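Local coordinates for Phosphoglucomutase/phosphomannomutase family protein (Burkholderia thailandensis, PDB 3UW2), which probably catalyses the intramolecular transfer of a phosphate group on hexose sugars, as a metal-dependent member of the phosphohexose mutase family, at residues V94-V99 / Y175-Q180; V103-A108 / D122-V127. All blocks are in the same frame, centred on the assembly; numbering follows the deposited sequence.

Both contacts are buried, lie in the same region of the fold with centres about 10 Å apart, and reach the same mixed sheet. Contact 1 holds the chain that follows strand 172-174 against strand 92-98, and does so through the backbone: one direct hydrogen bond, one CA-H...O contact and one water bridge. Contact 2 sets helix 101-107 on strand 124-127, where sulfur, methyl and ring edge replace direct hydrogen bonds and a water joins the carbonyls at the end. Helix 101-107 follows strand 92-98 in the chain, and the two contacts touch, V177 CG1 lying 3.4 Å from V103 CG1 and V96 CG1 3.9 Å from A107 CB.

Contact 1 (V94-V99 / Y175-Q180); sequences VDVGMV and YDVADQ
Parallel pairing of strands 92-98 and 172-174 at one side of a mixed sheet is carried on here by V94-V99 and Y175-Q180, as the second segment leaves its strand for helix 178-186. Y175 N donates to D95 O at 2.9 Å; the N-H...O angle of 164° makes the bond nearly straight, although the donor is tilted from the carbonyl plane. One residue further, the carbonyl of Y175 turns to V96, whose CA lies 3.1 Å from Y175 O in a CA-H...O contact. Beyond it the segments part, and water 1 spans the gap, donating to V96 O at 2.6 Å and accepting from V177 N at 3.0 Å. The side chains of V94 and Y175 run side by side, V94 CG1 being 3.9 Å from Y175 CB. With CG anti to the backbone N (chi1 -177°), the Y175 ring then leads away from the strand, toward Q180. V177 points back, bringing its CG1 to 4.3 Å from V96 CB. Each segment also braces its own turn: D95 OD1 accepts from G97 N in an Asx turn while OD2 is held by Y172 OH, and D176 OD1 caps the helix by accepting from A178 N at 3.0 Å. Because the polar links between the segments all use main-chain atoms, the pairing depends mainly on backbone geometry, with the valines adding apolar packing alongside.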
loop_
_atom_site.group_PDB
_atom_site.type_symbol
_atom_site.label_atom_id
_atom_site.label_comp_id
_atom_site.label_asym_id
_atom_site.label_seq_id
_atom_site.Cartn_x
_atom_site.Cartn_y
_atom_site.Cartn_z
ATOM N N VAL A 94 -5.955 23.113 0.487
ATOM C CA VAL A 94 -6.574 22.742 -0.784
ATOM C C VAL A 94 -7.292 21.419 -0.602
ATOM O O VAL A 94 -6.667 20.367 -0.345
ATOM C CB VAL A 94 -5.534 22.638 -1.901
ATOM C CG1 VAL A 94 -6.211 22.225 -3.217
ATOM C CG2 VAL A 94 -4.847 23.992 -2.036
ATOM N N ASP A 95 -8.610 21.485 -0.687
ATOM C CA ASP A 95 -9.440 20.334 -0.401
ATOM C C ASP A 95 -9.830 19.647 -1.721
ATOM O O ASP A 95 -10.570 20.214 -2.502
ATOM C CB ASP A 95 -10.670 20.778 0.428
ATOM C CG ASP A 95 -11.469 19.613 0.946
ATOM O OD1 ASP A 95 -11.288 18.456 0.472
ATOM O OD2 ASP A 95 -12.313 19.858 1.830
ATOM N N VAL A 96 -9.295 18.449 -1.980
ATOM C CA VAL A 96 -9.605 17.788 -3.243
ATOM C C VAL A 96 -10.814 16.837 -3.110
ATOM O O VAL A 96 -11.110 16.079 -4.066
ATOM C CB VAL A 96 -8.355 17.088 -3.878
ATOM C CG1 VAL A 96 -7.249 18.143 -4.199
ATOM C CG2 VAL A 96 -7.794 16.002 -2.968
ATOM N N GLY A 97 -11.459 16.845 -1.928
ATOM C CA GLY A 97 -12.772 16.216 -1.733
ATOM C C GLY A 97 -12.555 14.711 -1.500
ATOM O O GLY A 97 -11.543 14.333 -0.951
ATOM N N MET A 98 -13.522 13.873 -1.906
ATOM C CA MET A 98 -13.502 12.420 -1.628
ATOM C C MET A 98 -12.904 11.696 -2.835
ATOM O O MET A 98 -13.487 11.658 -3.931
ATOM C CB MET A 98 -14.930 11.912 -1.376
ATOM C CG MET A 98 -14.995 10.404 -1.025
ATOM S SD MET A 98 -16.662 9.733 -1.407
ATOM C CE MET A 98 -16.757 9.856 -3.217
ATOM N N VAL A 99 -11.688 11.230 -2.662
ATOM C CA VAL A 99 -10.949 10.593 -3.769
ATOM C C VAL A 99 -10.095 9.470 -3.179
ATOM O O VAL A 99 -9.826 9.466 -1.948
ATOM C CB VAL A 99 -10.031 11.559 -4.512
ATOM C CG1 VAL A 99 -10.808 12.619 -5.318
ATOM C CG2 VAL A 99 -9.061 12.253 -3.533
ATOM N N TYR A 175 -10.946 21.967 -4.731
ATOM C CA TYR A 175 -10.391 21.784 -6.048
ATOM C C TYR A 175 -10.599 20.355 -6.504
ATOM O O TYR A 175 -10.249 19.405 -5.784
ATOM C CB TYR A 175 -8.877 22.120 -6.075
ATOM C CG TYR A 175 -8.298 21.991 -7.459
ATOM C CD1 TYR A 175 -8.610 22.938 -8.465
ATOM C CD2 TYR A 175 -7.487 20.887 -7.804
ATOM C CE1 TYR A 175 -8.091 22.800 -9.758
ATOM C CE2 TYR A 175 -6.955 20.745 -9.086
ATOM C CZ TYR A 175 -7.258 21.702 -10.065
ATOM O OH TYR A 175 -6.746 21.571 -11.339
ATOM N N ASP A 176 -11.185 20.192 -7.691
ATOM C CA ASP A 176 -11.364 18.838 -8.187
ATOM C C ASP A 176 -10.202 18.493 -9.121
ATOM O O ASP A 176 -10.055 19.047 -10.189
ATOM C CB ASP A 176 -12.760 18.645 -8.838
ATOM C CG ASP A 176 -13.052 17.162 -9.238
ATOM O OD1 ASP A 176 -12.241 16.247 -9.105
ATOM O OD2 ASP A 176 -14.144 16.922 -9.717
ATOM N N VAL A 177 -9.419 17.524 -8.704
ATOM C CA VAL A 177 -8.197 17.070 -9.400
ATOM C C VAL A 177 -8.438 15.753 -10.236
ATOM O O VAL A 177 -7.523 15.231 -10.924
ATOM C CB VAL A 177 -7.088 16.843 -8.344
ATOM C CG1 VAL A 177 -7.249 15.484 -7.686
ATOM C CG2 VAL A 177 -5.709 16.920 -8.987
ATOM N N ALA A 178 -9.680 15.272 -10.259
ATOM C CA ALA A 178 -9.973 14.004 -10.967
ATOM C C ALA A 178 -9.704 14.033 -12.472
ATOM O O ALA A 178 -9.139 13.087 -13.028
ATOM C CB ALA A 178 -11.425 13.577 -10.693
ATOM N N ASP A 179 -10.108 15.103 -13.133
ATOM C CA ASP A 179 -9.923 15.200 -14.570
ATOM C C ASP A 179 -8.425 15.220 -14.891
ATOM O O ASP A 179 -8.022 14.543 -15.835
ATOM C CB ASP A 179 -10.514 16.498 -15.139
ATOM C CG ASP A 179 -12.027 16.498 -15.162
ATOM O OD1 ASP A 179 -12.672 15.460 -14.897
ATOM O OD2 ASP A 179 -12.575 17.578 -15.443
ATOM N N GLN A 180 -7.624 16.020 -14.161
ATOM C CA GLN A 180 -6.160 16.015 -14.405
ATOM C C GLN A 180 -5.609 14.591 -14.200
ATOM O O GLN A 180 -4.771 14.116 -14.943
ATOM C CB GLN A 180 -5.383 16.880 -13.431
ATOM C CG GLN A 180 -5.428 18.338 -13.717
ATOM C CD GLN A 180 -4.639 19.116 -12.704
ATOM O OE1 GLN A 180 -5.190 19.915 -11.944
ATOM N NE2 GLN A 180 -3.338 18.921 -12.709
HETATM O O HOH W 1 -10.648 15.861 -6.589
#

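Contact 2 (V103-A108 / D122-V127); sequences VGYFAA and DSCIVV
A cysteine sulfur set against the edge of a tyrosine ring is the distinctive feature: C124 SG lies 5.3 Å from the centroid of the Y105 ring and 89° off its normal, hence in the ring plane, and meets CD1 at 3.9 Å. The C124 thiol sits between its backbone N and carbonyl carbon (chi1 60°), which directs it into the angle between Y105 and the methyl of A108; SG is also 3.9 Å from A108 CB. Y105 leaves the helix pointing away from the strand, but its ring comes back far enough for the edge to reach the sulfur. One residue earlier, G104, with no side chain, lets the helix backbone come close to V126, its CA 4.3 Å from V126 CG2. At the C-terminal end of the helix the two segments come nearer, with D122 CA 3.5 Å from A108 O in a CA-H...O contact. Water 2 donates to A108 O at 2.6 Å and to D122 O, and R120 also donates to A108 O. Y105 and V126 lie near the zinc-binding aspartates D268 and D266, the side chains of Y105 and D268 being about 5 Å apart. Helix 103-107 runs almost antiparallel to strand 124-127, at 164°, with their axes 8.3 Å apart at closest approach. I125 and V127 point to the other face of the sheet, against helix 75-88, while V142 of the neighbouring strand 136-143 packs on both Y105 and C124.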
loop_
_atom_site.group_PDB
_atom_site.type_symbol
_atom_site.label_atom_id
_atom_site.label_comp_id
_atom_site.label_asym_id
_atom_site.label_seq_id
_atom_site.Cartn_x
_atom_site.Cartn_y
_atom_site.Cartn_z
ATOM N N VAL A 103 -4.872 9.499 -5.221
ATOM C CA VAL A 103 -5.267 10.766 -5.914
ATOM C C VAL A 103 -4.852 12.014 -5.070
ATOM O O VAL A 103 -4.456 13.050 -5.607
ATOM C CB VAL A 103 -6.801 10.780 -6.291
ATOM C CG1 VAL A 103 -7.206 12.122 -6.961
ATOM C CG2 VAL A 103 -7.048 9.621 -7.259
ATOM N N GLY A 104 -4.979 11.925 -3.751
ATOM C CA GLY A 104 -4.435 12.947 -2.838
ATOM C C GLY A 104 -2.890 13.034 -3.031
ATOM O O GLY A 104 -2.337 14.159 -3.162
ATOM N N TYR A 105 -2.202 11.889 -3.156
ATOM C CA TYR A 105 -0.742 11.901 -3.423
ATOM C C TYR A 105 -0.478 12.602 -4.755
ATOM O O TYR A 105 0.457 13.396 -4.895
ATOM C CB TYR A 105 -0.157 10.489 -3.528
ATOM C CG TYR A 105 -0.235 9.660 -2.270
ATOM C CD1 TYR A 105 -0.401 10.230 -0.983
ATOM C CD2 TYR A 105 -0.137 8.260 -2.366
ATOM C CE1 TYR A 105 -0.434 9.367 0.187
ATOM C CE2 TYR A 105 -0.133 7.462 -1.246
ATOM C CZ TYR A 105 -0.301 7.998 0.024
ATOM O OH TYR A 105 -0.360 7.054 1.120
ATOM N N PHE A 106 -1.348 12.334 -5.730
ATOM C CA PHE A 106 -1.132 12.885 -7.058
ATOM C C PHE A 106 -1.303 14.422 -6.965
ATOM O O PHE A 106 -0.529 15.188 -7.606
ATOM C CB PHE A 106 -2.125 12.267 -8.042
ATOM C CG PHE A 106 -2.162 12.968 -9.416
ATOM C CD1 PHE A 106 -1.205 12.688 -10.381
ATOM C CD2 PHE A 106 -3.157 13.883 -9.728
ATOM C CE1 PHE A 106 -1.254 13.278 -11.640
ATOM C CE2 PHE A 106 -3.180 14.543 -11.004
ATOM C CZ PHE A 106 -2.245 14.228 -11.945
ATOM N N ALA A 107 -2.318 14.882 -6.207
ATOM C CA ALA A 107 -2.509 16.350 -6.028
ATOM C C ALA A 107 -1.256 16.997 -5.356
ATOM O O ALA A 107 -0.953 18.113 -5.601
ATOM C CB ALA A 107 -3.783 16.648 -5.190
ATOM N N ALA A 108 -0.531 16.239 -4.528
ATOM C CA ALA A 108 0.641 16.745 -3.844
ATOM C C ALA A 108 1.894 16.554 -4.754
ATOM O O ALA A 108 3.017 16.920 -4.376
ATOM C CB ALA A 108 0.796 16.029 -2.485
ATOM N N ASP A 122 3.106 20.501 -1.834
ATOM C CA ASP A 122 3.745 19.216 -1.769
ATOM C C ASP A 122 3.553 18.490 -0.447
ATOM O O ASP A 122 4.224 17.468 -0.189
ATOM C CB ASP A 122 5.232 19.302 -2.182
ATOM C CG ASP A 122 6.083 20.093 -1.198
ATOM O OD1 ASP A 122 5.541 20.763 -0.328
ATOM O OD2 ASP A 122 7.315 20.029 -1.324
ATOM N N SER A 123 2.597 18.932 0.368
ATOM C CA SER A 123 2.234 18.084 1.552
ATOM C C SER A 123 0.752 17.686 1.439
ATOM O O SER A 123 -0.009 18.413 0.828
ATOM C CB SER A 123 2.470 18.881 2.843
ATOM O OG SER A 123 3.832 19.279 2.897
ATOM N N CYS A 124 0.330 16.538 1.982
ATOM C CA CYS A 124 -1.112 16.211 1.957
ATOM C C CYS A 124 -1.448 15.353 3.098
ATOM O O CYS A 124 -0.559 14.645 3.616
ATOM C CB CYS A 124 -1.551 15.469 0.692
ATOM S SG CYS A 124 -0.733 13.873 0.428
ATOM N N ILE A 125 -2.721 15.352 3.455
ATOM C CA ILE A 125 -3.178 14.413 4.461
ATOM C C ILE A 125 -4.461 13.795 3.892
ATOM O O ILE A 125 -5.337 14.505 3.444
ATOM C CB ILE A 125 -3.506 15.118 5.784
ATOM C CG1 ILE A 125 -2.256 15.789 6.341
ATOM C CG2 ILE A 125 -4.056 14.104 6.784
ATOM C CD1 ILE A 125 -2.580 16.752 7.498
ATOM N N VAL A 126 -4.547 12.481 3.886
ATOM C CA VAL A 126 -5.733 11.828 3.409
ATOM C C VAL A 126 -6.425 11.268 4.642
ATOM O O VAL A 126 -5.803 10.544 5.450
ATOM C CB VAL A 126 -5.432 10.748 2.326
ATOM C CG1 VAL A 126 -6.776 10.168 1.803
ATOM C CG2 VAL A 126 -4.652 11.364 1.119
ATOM N N VAL A 127 -7.709 11.620 4.831
ATOM C CA VAL A 127 -8.416 11.004 6.000
ATOM C C VAL A 127 -9.017 9.666 5.533
ATOM O O VAL A 127 -9.984 9.664 4.731
ATOM C CB VAL A 127 -9.567 11.969 6.420
ATOM C CG1 VAL A 127 -10.297 11.442 7.666
ATOM C CG2 VAL A 127 -8.986 13.390 6.680
HETATM O O HOH W 2 4.282 15.560 -2.519
#